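Local coordinates for protein eukaryotic translation initiation factor 5A-2 (Arabidopsis thaliana, PDB 3HKS) that promotes translation elongation and termination, binding between the exit and peptidyl sites of stalled ribosomes and supporting the synthesis of polyproline-containing peptides, at residues I40-R45 / L78-P83; K48-S53 / V68-F73. One frame throughout, in Å; residues are numbered along the deposited sequence.

Both contacts belong to one four-stranded antiparallel sheet of the N-terminal region, their centres about 9 Å apart. Interaction 2 joins the central strands, 45-55 and 64-71, through five backbone hydrogen bonds and is partly buried. Interaction 1 lies nearer the surface and brings together the two outermost strands, 39-42 and 77-83, which meet through apolar side chains packed on each other and on backbone carbonyls, without a hydrogen bond. Neighbours in the sheet share a backbone ladder, whereas its edge strands, at 101° to each other, probably meet because the sheet curls. The two are tied by a salt bridge, Arg-45 NE to Asp-71 OD2 (2.6 Å), and a probable hydrogen bond, Leu-78 N to Ala-69 O (2.8 Å).

Interaction 1 (I40-R45 / L78-P83); sequences IVIKNR and LEDIVP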
ATOM      1  N   ILE A  40      -5.964  -4.958  -7.521  1.00 16.26           N
ATOM      2  CA  ILE A  40      -6.659  -6.225  -7.597  1.00 17.24           C
ATOM      3  C   ILE A  40      -6.020  -7.152  -6.561  1.00 16.75           C
ATOM      4  O   ILE A  40      -4.841  -7.000  -6.242  1.00 16.59           O
ATOM      5  CB  ILE A  40      -6.537  -6.796  -9.038  1.00 17.71           C
ATOM      6  CG1 ILE A  40      -7.516  -7.947  -9.290  1.00 19.80           C
ATOM      7  CG2 ILE A  40      -5.086  -7.192  -9.372  1.00 18.27           C
ATOM      8  CD1 ILE A  40      -7.331  -8.607 -10.662  1.00 21.02           C
ATOM      9  N   VAL A  41      -6.800  -8.073  -6.006  1.00 16.50           N
ATOM     10  CA  VAL A  41      -6.245  -9.132  -5.155  1.00 16.73           C
ATOM     11  C   VAL A  41      -5.961 -10.369  -6.012  1.00 17.80           C
ATOM     12  O   VAL A  41      -6.853 -10.856  -6.725  1.00 17.01           O
ATOM     13  CB  VAL A  41      -7.195  -9.522  -3.975  1.00 16.67           C
ATOM     14  CG1 VAL A  41      -6.618 -10.657  -3.163  1.00 15.55           C
ATOM     15  CG2 VAL A  41      -7.476  -8.327  -3.079  1.00 15.25           C
ATOM     16  N   ILE A  42      -4.710 -10.840  -5.958  1.00 18.62           N
ATOM     17  CA  ILE A  42      -4.288 -12.092  -6.577  1.00 19.70           C
ATOM     18  C   ILE A  42      -3.588 -12.904  -5.498  1.00 21.38           C
ATOM     19  O   ILE A  42      -2.671 -12.401  -4.842  1.00 21.91           O
ATOM     20  CB  ILE A  42      -3.323 -11.878  -7.782  1.00 19.55           C
ATOM     21  CG1 ILE A  42      -3.956 -10.962  -8.833  1.00 18.54           C
ATOM     22  CG2 ILE A  42      -2.942 -13.238  -8.408  1.00 19.37           C
ATOM     23  CD1 ILE A  42      -3.022 -10.558  -9.994  1.00 18.07           C
ATOM     24  N   LYS A  43      -4.040 -14.140  -5.292  1.00 22.95           N
ATOM     25  CA  LYS A  43      -3.476 -15.046  -4.275  1.00 24.82           C
ATOM     26  C   LYS A  43      -3.365 -14.361  -2.906  1.00 25.15           C
ATOM     27  O   LYS A  43      -2.332 -14.460  -2.228  1.00 25.26           O
ATOM     28  CB  LYS A  43      -2.107 -15.596  -4.715  1.00 25.23           C
ATOM     29  CG  LYS A  43      -2.010 -16.019  -6.191  1.00 27.65           C
ATOM     30  CD  LYS A  43      -2.089 -17.521  -6.363  1.00 33.54           C
ATOM     31  CE  LYS A  43      -0.701 -18.157  -6.241  1.00 37.45           C
ATOM     32  NZ  LYS A  43       0.234 -17.704  -7.327  1.00 39.30           N
ATOM     33  N   ASN A  44      -4.441 -13.665  -2.530  1.00 25.36           N
ATOM     34  CA  ASN A  44      -4.566 -12.934  -1.263  1.00 25.34           C
ATOM     35  C   ASN A  44      -3.524 -11.817  -1.074  1.00 24.27           C
ATOM     36  O   ASN A  44      -3.224 -11.425   0.050  1.00 24.83           O
ATOM     37  CB  ASN A  44      -4.625 -13.911  -0.067  1.00 26.38           C
ATOM     38  CG  ASN A  44      -5.461 -13.371   1.118  1.00 30.16           C
ATOM     39  OD1 ASN A  44      -5.016 -13.420   2.268  1.00 33.75           O
ATOM     40  ND2 ASN A  44      -6.678 -12.875   0.839  1.00 32.55           N
ATOM     41  N   ARG A  45      -2.997 -11.304  -2.186  1.00 22.81           N
ATOM     42  CA  ARG A  45      -1.987 -10.245  -2.166  1.00 21.63           C
ATOM     43  C   ARG A  45      -2.514  -8.996  -2.867  1.00 20.55           C
ATOM     44  O   ARG A  45      -3.075  -9.089  -3.946  1.00 20.08           O
ATOM     45  CB  ARG A  45      -0.669 -10.706  -2.825  1.00 21.50           C
ATOM     46  CG  ARG A  45       0.036 -11.874  -2.128  1.00 22.37           C
ATOM     47  CD  ARG A  45       0.461 -11.524  -0.686  1.00 22.99           C
ATOM     48  NE  ARG A  45       1.273 -10.312  -0.671  1.00 24.57           N
ATOM     49  CZ  ARG A  45       1.546  -9.588   0.411  1.00 26.22           C
ATOM     50  NH1 ARG A  45       1.069  -9.940   1.598  1.00 26.33           N
ATOM     51  NH2 ARG A  45       2.296  -8.498   0.297  1.00 26.35           N
ATOM     52  N   LEU A  78       2.500 -10.757 -10.192  1.00 25.73           N
ATOM     53  CA  LEU A  78       1.492 -11.828 -10.157  1.00 24.76           C
ATOM     54  C   LEU A  78       0.532 -11.677 -11.327  1.00 23.78           C
ATOM     55  O   LEU A  78       0.411 -10.601 -11.899  1.00 23.79           O
ATOM     56  CB  LEU A  78       0.736 -11.858  -8.819  1.00 24.45           C
ATOM     57  CG  LEU A  78       1.486 -12.332  -7.571  1.00 24.76           C
ATOM     58  CD1 LEU A  78       0.802 -11.849  -6.315  1.00 23.14           C
ATOM     59  CD2 LEU A  78       1.632 -13.866  -7.534  1.00 25.71           C
ATOM     60  N   GLU A  79      -0.146 -12.759 -11.690  1.00 23.30           N
ATOM     61  CA  GLU A  79      -1.031 -12.751 -12.864  1.00 22.72           C
ATOM     62  C   GLU A  79      -2.333 -13.495 -12.596  1.00 21.77           C
ATOM     63  O   GLU A  79      -2.388 -14.390 -11.755  1.00 21.04           O
ATOM     64  CB  GLU A  79      -0.331 -13.373 -14.084  1.00 22.89           C
ATOM     65  CG  GLU A  79       0.926 -12.655 -14.549  1.00 25.33           C
ATOM     66  CD  GLU A  79       1.619 -13.376 -15.707  1.00 29.10           C
ATOM     67  OE1 GLU A  79       2.582 -14.137 -15.450  1.00 30.79           O
ATOM     68  OE2 GLU A  79       1.193 -13.191 -16.863  1.00 28.46           O
ATOM     69  N   ASP A  80      -3.372 -13.134 -13.345  1.00 21.14           N
ATOM     70  CA  ASP A  80      -4.661 -13.806 -13.252  1.00 20.67           C
ATOM     71  C   ASP A  80      -5.348 -13.687 -14.608  1.00 19.43           C
ATOM     72  O   ASP A  80      -5.101 -12.743 -15.352  1.00 18.63           O
ATOM     73  CB  ASP A  80      -5.523 -13.142 -12.160  1.00 21.16           C
ATOM     74  CG  ASP A  80      -6.392 -14.139 -11.385  1.00 24.09           C
ATOM     75  OD1 ASP A  80      -6.472 -15.331 -11.774  1.00 24.57           O
ATOM     76  OD2 ASP A  80      -7.001 -13.714 -10.362  1.00 28.98           O
ATOM     77  N   ILE A  81      -6.192 -14.663 -14.931  1.00 18.81           N
ATOM     78  CA  ILE A  81      -7.126 -14.542 -16.048  1.00 18.08           C
ATOM     79  C   ILE A  81      -8.532 -14.689 -15.471  1.00 17.71           C
ATOM     80  O   ILE A  81      -8.833 -15.694 -14.803  1.00 17.69           O
ATOM     81  CB  ILE A  81      -6.878 -15.586 -17.159  1.00 18.47           C
ATOM     82  CG1 ILE A  81      -5.479 -15.407 -17.778  1.00 18.77           C
ATOM     83  CG2 ILE A  81      -7.948 -15.451 -18.265  1.00 18.46           C
ATOM     84  CD1 ILE A  81      -5.046 -16.568 -18.690  1.00 19.90           C
ATOM     85  N   VAL A  82      -9.373 -13.683 -15.722  1.00 16.55           N
ATOM     86  CA  VAL A  82     -10.713 -13.590 -15.140  1.00 15.77           C
ATOM     87  C   VAL A  82     -11.738 -13.277 -16.242  1.00 14.90           C
ATOM     88  O   VAL A  82     -11.516 -12.375 -17.050  1.00 15.30           O
ATOM     89  CB  VAL A  82     -10.789 -12.472 -14.027  1.00 15.90           C
ATOM     90  CG1 VAL A  82     -12.067 -12.597 -13.197  1.00 14.70           C
ATOM     91  CG2 VAL A  82      -9.566 -12.536 -13.067  1.00 16.66           C
ATOM     92  N   PRO A  83     -12.876 -13.996 -16.267  1.00 13.85           N
ATOM     93  CA  PRO A  83     -13.957 -13.584 -17.162  1.00 13.42           C
ATOM     94  C   PRO A  83     -14.342 -12.159 -16.844  1.00 13.05           C
ATOM     95  O   PRO A  83     -14.431 -11.808 -15.662  1.00 13.14           O
ATOM     96  CB  PRO A  83     -15.109 -14.520 -16.773  1.00 12.83           C
ATOM     97  CG  PRO A  83     -14.441 -15.710 -16.223  1.00 13.54           C
ATOM     98  CD  PRO A  83     -13.251 -15.181 -15.477  1.00 13.88           C
TER
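Ile-42 meets Leu-78 and Glu-79 with no aromatic ring involved; the flat groups that take part are peptide units. Ile-42 CG2 lies 3.6 Å from Glu-79 O, and Ile-42 CD1 lies 3.9 Å from Leu-78 O, so the two ends of one branched side chain reach successive carbonyls. With chi1 at -56°, CG2 stands anti to the backbone N, which carries this methyl to the facing strand. The guanidinium of Arg-45 points away from the contact, its NE engaged by Asp-71 and its NH1 by Glu-154.

The aliphatic part is centred on Leu-78, whose side chain runs past Ile-42 in the opposite direction, CB lying 3.9 Å from Ile-42 CG2 and CD1 4.0 Å from Arg-45 CB. The Leu-78 methyls also pass polar atoms in van der Waals contact, without a bond: CD1 is 3.8 Å from Ile-42 O and CD2 4.1 Å from Lys-43 NZ. Residues 42-45 form a type I' turn, closed by a backbone bond of 2.9 Å from Arg-45 N to Ile-42 O, and Leu-78 packs against it. The short strand axes cross at 101° and 7.9 Å apart. Such near-perpendicular edge strands are consistent with the curled sheet of an SH3-like barrel.

Interaction 2 (K48-S53 / V68-F73); sequences KVVEVS and VAIDIF
Lys-48 and Ile-70 form a hydrogen-bonded antiparallel pair, with Lys-48 N giving to Ile-70 O at 2.9 Å and Ile-70 N giving to Lys-48 O. The first donor stands 37° above the carbonyl plane of Ile-70, whereas the return bond is tilted less from its own. Val-49 and Ala-69 follow as a non-hydrogen-bonded pair, where Ala-69 CA makes a CA-H...O contact of 3.2 Å with Lys-48 O. Beyond them the register slips by one: Val-68 O accepts from both Val-50 N, at 3.0 Å, and Glu-51 N, at 3.2 Å. This double acceptance defines a classic beta bulge, and the helix-like backbone of Val-50 (psi -24°) fits it. Val-68 N then donates to Glu-51 O with an almost straight N-H...O angle of 176°.

Apolar contacts lie mainly on the face bearing Glu-51, Val-68 and Ile-70. Glu-51 and Val-68 run side by side in the same direction, CB to CB 3.8 Å, with the carboxylate end of Glu-51 beside the Val-68 methyls. Val-50 is split: its CG1 meets Ile-70 CG1 at 3.8 Å, while its CG2 meets Val-68 CG1 at 4.0 Å. On the other face Val-49 and Ala-69 pack with Ile-40. Farther along, the Ile-72 methyl CG2 packs on the backbone N and CB of Lys-48.

Polar side-chain interactions occur at the strand end. Asp-71 OD1 accepts from Phe-73 N, which makes an Asx turn, and also from Thr-74 N.

Together these features describe a bulged antiparallel hairpin of the SH3-like N-terminal region, its two strands leading to and from the loop that carries Lys-59, by similarity the hypusine site, unmodified here.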
ATOM      1  N   LYS A  48      -0.862  -3.797  -7.689  1.00 17.52           N
ATOM      2  CA  LYS A  48      -1.217  -2.721  -8.611  1.00 18.05           C
ATOM      3  C   LYS A  48      -1.198  -3.262 -10.023  1.00 17.91           C
ATOM      4  O   LYS A  48      -0.233  -3.896 -10.428  1.00 17.84           O
ATOM      5  CB  LYS A  48      -0.269  -1.522  -8.507  1.00 18.31           C
ATOM      6  CG  LYS A  48      -0.536  -0.483  -9.597  1.00 20.27           C
ATOM      7  CD  LYS A  48       0.225   0.807  -9.415  1.00 24.55           C
ATOM      8  CE  LYS A  48      -0.723   1.880  -8.897  1.00 28.05           C
ATOM      9  NZ  LYS A  48      -0.311   3.254  -9.276  1.00 31.38           N
ATOM     10  N   VAL A  49      -2.268  -2.994 -10.767  1.00 18.40           N
ATOM     11  CA  VAL A  49      -2.403  -3.466 -12.146  1.00 18.66           C
ATOM     12  C   VAL A  49      -1.510  -2.656 -13.097  1.00 19.55           C
ATOM     13  O   VAL A  49      -1.663  -1.428 -13.218  1.00 19.53           O
ATOM     14  CB  VAL A  49      -3.895  -3.458 -12.630  1.00 18.59           C
ATOM     15  CG1 VAL A  49      -3.996  -3.959 -14.070  1.00 17.61           C
ATOM     16  CG2 VAL A  49      -4.759  -4.323 -11.717  1.00 15.89           C
ATOM     17  N   VAL A  50      -0.596  -3.359 -13.766  1.00 20.00           N
ATOM     18  CA  VAL A  50       0.332  -2.749 -14.733  1.00 21.50           C
ATOM     19  C   VAL A  50       0.012  -3.085 -16.210  1.00 22.38           C
ATOM     20  O   VAL A  50       0.366  -2.323 -17.117  1.00 22.96           O
ATOM     21  CB  VAL A  50       1.847  -3.044 -14.389  1.00 21.34           C
ATOM     22  CG1 VAL A  50       2.249  -2.380 -13.056  1.00 19.94           C
ATOM     23  CG2 VAL A  50       2.148  -4.544 -14.362  1.00 20.96           C
ATOM     24  N   GLU A  51      -0.677  -4.200 -16.446  1.00 22.84           N
ATOM     25  CA  GLU A  51      -1.104  -4.574 -17.800  1.00 23.68           C
ATOM     26  C   GLU A  51      -2.492  -5.223 -17.783  1.00 23.07           C
ATOM     27  O   GLU A  51      -2.761  -6.103 -16.965  1.00 22.90           O
ATOM     28  CB  GLU A  51      -0.081  -5.531 -18.452  1.00 23.99           C
ATOM     29  CG  GLU A  51       1.368  -4.980 -18.529  1.00 28.42           C
ATOM     30  CD  GLU A  51       2.421  -6.028 -18.924  1.00 33.70           C
ATOM     31  OE1 GLU A  51       3.544  -5.998 -18.352  1.00 34.82           O
ATOM     32  OE2 GLU A  51       2.133  -6.870 -19.813  1.00 36.41           O
ATOM     33  N   VAL A  52      -3.368  -4.779 -18.682  1.00 22.79           N
ATOM     34  CA  VAL A  52      -4.654  -5.440 -18.913  1.00 22.26           C
ATOM     35  C   VAL A  52      -4.785  -5.765 -20.390  1.00 22.10           C
ATOM     36  O   VAL A  52      -4.626  -4.880 -21.239  1.00 21.58           O
ATOM     37  CB  VAL A  52      -5.872  -4.536 -18.552  1.00 22.66           C
ATOM     38  CG1 VAL A  52      -7.186  -5.320 -18.701  1.00 22.50           C
ATOM     39  CG2 VAL A  52      -5.742  -3.949 -17.146  1.00 22.00           C
ATOM     40  N   SER A  53      -5.083  -7.030 -20.696  1.00 21.34           N
ATOM     41  CA  SER A  53      -5.508  -7.401 -22.050  1.00 20.90           C
ATOM     42  C   SER A  53      -6.741  -8.318 -22.045  1.00 20.60           C
ATOM     43  O   SER A  53      -7.066  -8.950 -21.032  1.00 20.71           O
ATOM     44  CB  SER A  53      -4.353  -8.011 -22.857  1.00 20.51           C
ATOM     45  OG  SER A  53      -3.884  -9.213 -22.286  1.00 21.10           O
ATOM     46  N   VAL A  68      -1.770  -8.494 -15.498  1.00 18.09           N
ATOM     47  CA  VAL A  68      -0.426  -8.530 -14.903  1.00 18.67           C
ATOM     48  C   VAL A  68      -0.402  -7.451 -13.815  1.00 18.65           C
ATOM     49  O   VAL A  68      -0.758  -6.305 -14.067  1.00 18.59           O
ATOM     50  CB  VAL A  68       0.713  -8.303 -15.953  1.00 18.83           C
ATOM     51  CG1 VAL A  68       2.088  -8.453 -15.306  1.00 18.52           C
ATOM     52  CG2 VAL A  68       0.579  -9.281 -17.126  1.00 18.40           C
ATOM     53  N   ALA A  69       0.007  -7.825 -12.608  1.00 18.96           N
ATOM     54  CA  ALA A  69      -0.046  -6.904 -11.477  1.00 19.82           C
ATOM     55  C   ALA A  69       1.166  -7.050 -10.560  1.00 20.03           C
ATOM     56  O   ALA A  69       1.791  -8.107 -10.521  1.00 20.98           O
ATOM     57  CB  ALA A  69      -1.370  -7.091 -10.692  1.00 19.32           C
ATOM     58  N   ILE A  70       1.500  -5.993  -9.820  1.00 20.19           N
ATOM     59  CA  ILE A  70       2.699  -6.007  -8.960  1.00 19.92           C
ATOM     60  C   ILE A  70       2.330  -5.892  -7.478  1.00 19.82           C
ATOM     61  O   ILE A  70       1.687  -4.919  -7.065  1.00 19.02           O
ATOM     62  CB  ILE A  70       3.709  -4.877  -9.361  1.00 20.02           C
ATOM     63  CG1 ILE A  70       4.070  -4.946 -10.860  1.00 20.44           C
ATOM     64  CG2 ILE A  70       4.968  -4.891  -8.456  1.00 19.37           C
ATOM     65  CD1 ILE A  70       4.842  -6.171 -11.292  1.00 20.60           C
ATOM     66  N   ASP A  71       2.722  -6.890  -6.688  1.00 20.04           N
ATOM     67  CA  ASP A  71       2.487  -6.878  -5.240  1.00 20.99           C
ATOM     68  C   ASP A  71       3.003  -5.555  -4.656  1.00 21.35           C
ATOM     69  O   ASP A  71       4.183  -5.225  -4.830  1.00 21.58           O
ATOM     70  CB  ASP A  71       3.194  -8.066  -4.597  1.00 20.87           C
ATOM     71  CG  ASP A  71       2.868  -8.223  -3.132  1.00 22.16           C
ATOM     72  OD1 ASP A  71       2.913  -7.225  -2.374  1.00 22.44           O
ATOM     73  OD2 ASP A  71       2.586  -9.369  -2.724  1.00 24.29           O
ATOM     74  N   ILE A  72       2.124  -4.796  -3.991  1.00 21.33           N
ATOM     75  CA  ILE A  72       2.470  -3.426  -3.550  1.00 21.14           C
ATOM     76  C   ILE A  72       3.473  -3.343  -2.386  1.00 21.56           C
ATOM     77  O   ILE A  72       4.039  -2.282  -2.131  1.00 21.17           O
ATOM     78  CB  ILE A  72       1.216  -2.527  -3.279  1.00 21.00           C
ATOM     79  CG1 ILE A  72       0.520  -2.900  -1.967  1.00 19.76           C
ATOM     80  CG2 ILE A  72       0.255  -2.536  -4.495  1.00 20.95           C
ATOM     81  CD1 ILE A  72      -0.608  -1.923  -1.555  1.00 17.45           C
ATOM     82  N   PHE A  73       3.692  -4.465  -1.700  1.00 22.34           N
ATOM     83  CA  PHE A  73       4.660  -4.537  -0.608  1.00 23.86           C
ATOM     84  C   PHE A  73       5.932  -5.299  -0.993  1.00 24.87           C
ATOM     85  O   PHE A  73       7.024  -4.917  -0.578  1.00 25.60           O
ATOM     86  CB  PHE A  73       4.036  -5.167   0.643  1.00 23.75           C
ATOM     87  CG  PHE A  73       2.890  -4.378   1.214  1.00 23.72           C
ATOM     88  CD1 PHE A  73       3.110  -3.137   1.808  1.00 23.37           C
ATOM     89  CD2 PHE A  73       1.591  -4.870   1.152  1.00 21.96           C
ATOM     90  CE1 PHE A  73       2.059  -2.405   2.328  1.00 23.13           C
ATOM     91  CE2 PHE A  73       0.532  -4.144   1.677  1.00 22.11           C
ATOM     92  CZ  PHE A  73       0.764  -2.913   2.265  1.00 22.96           C
TER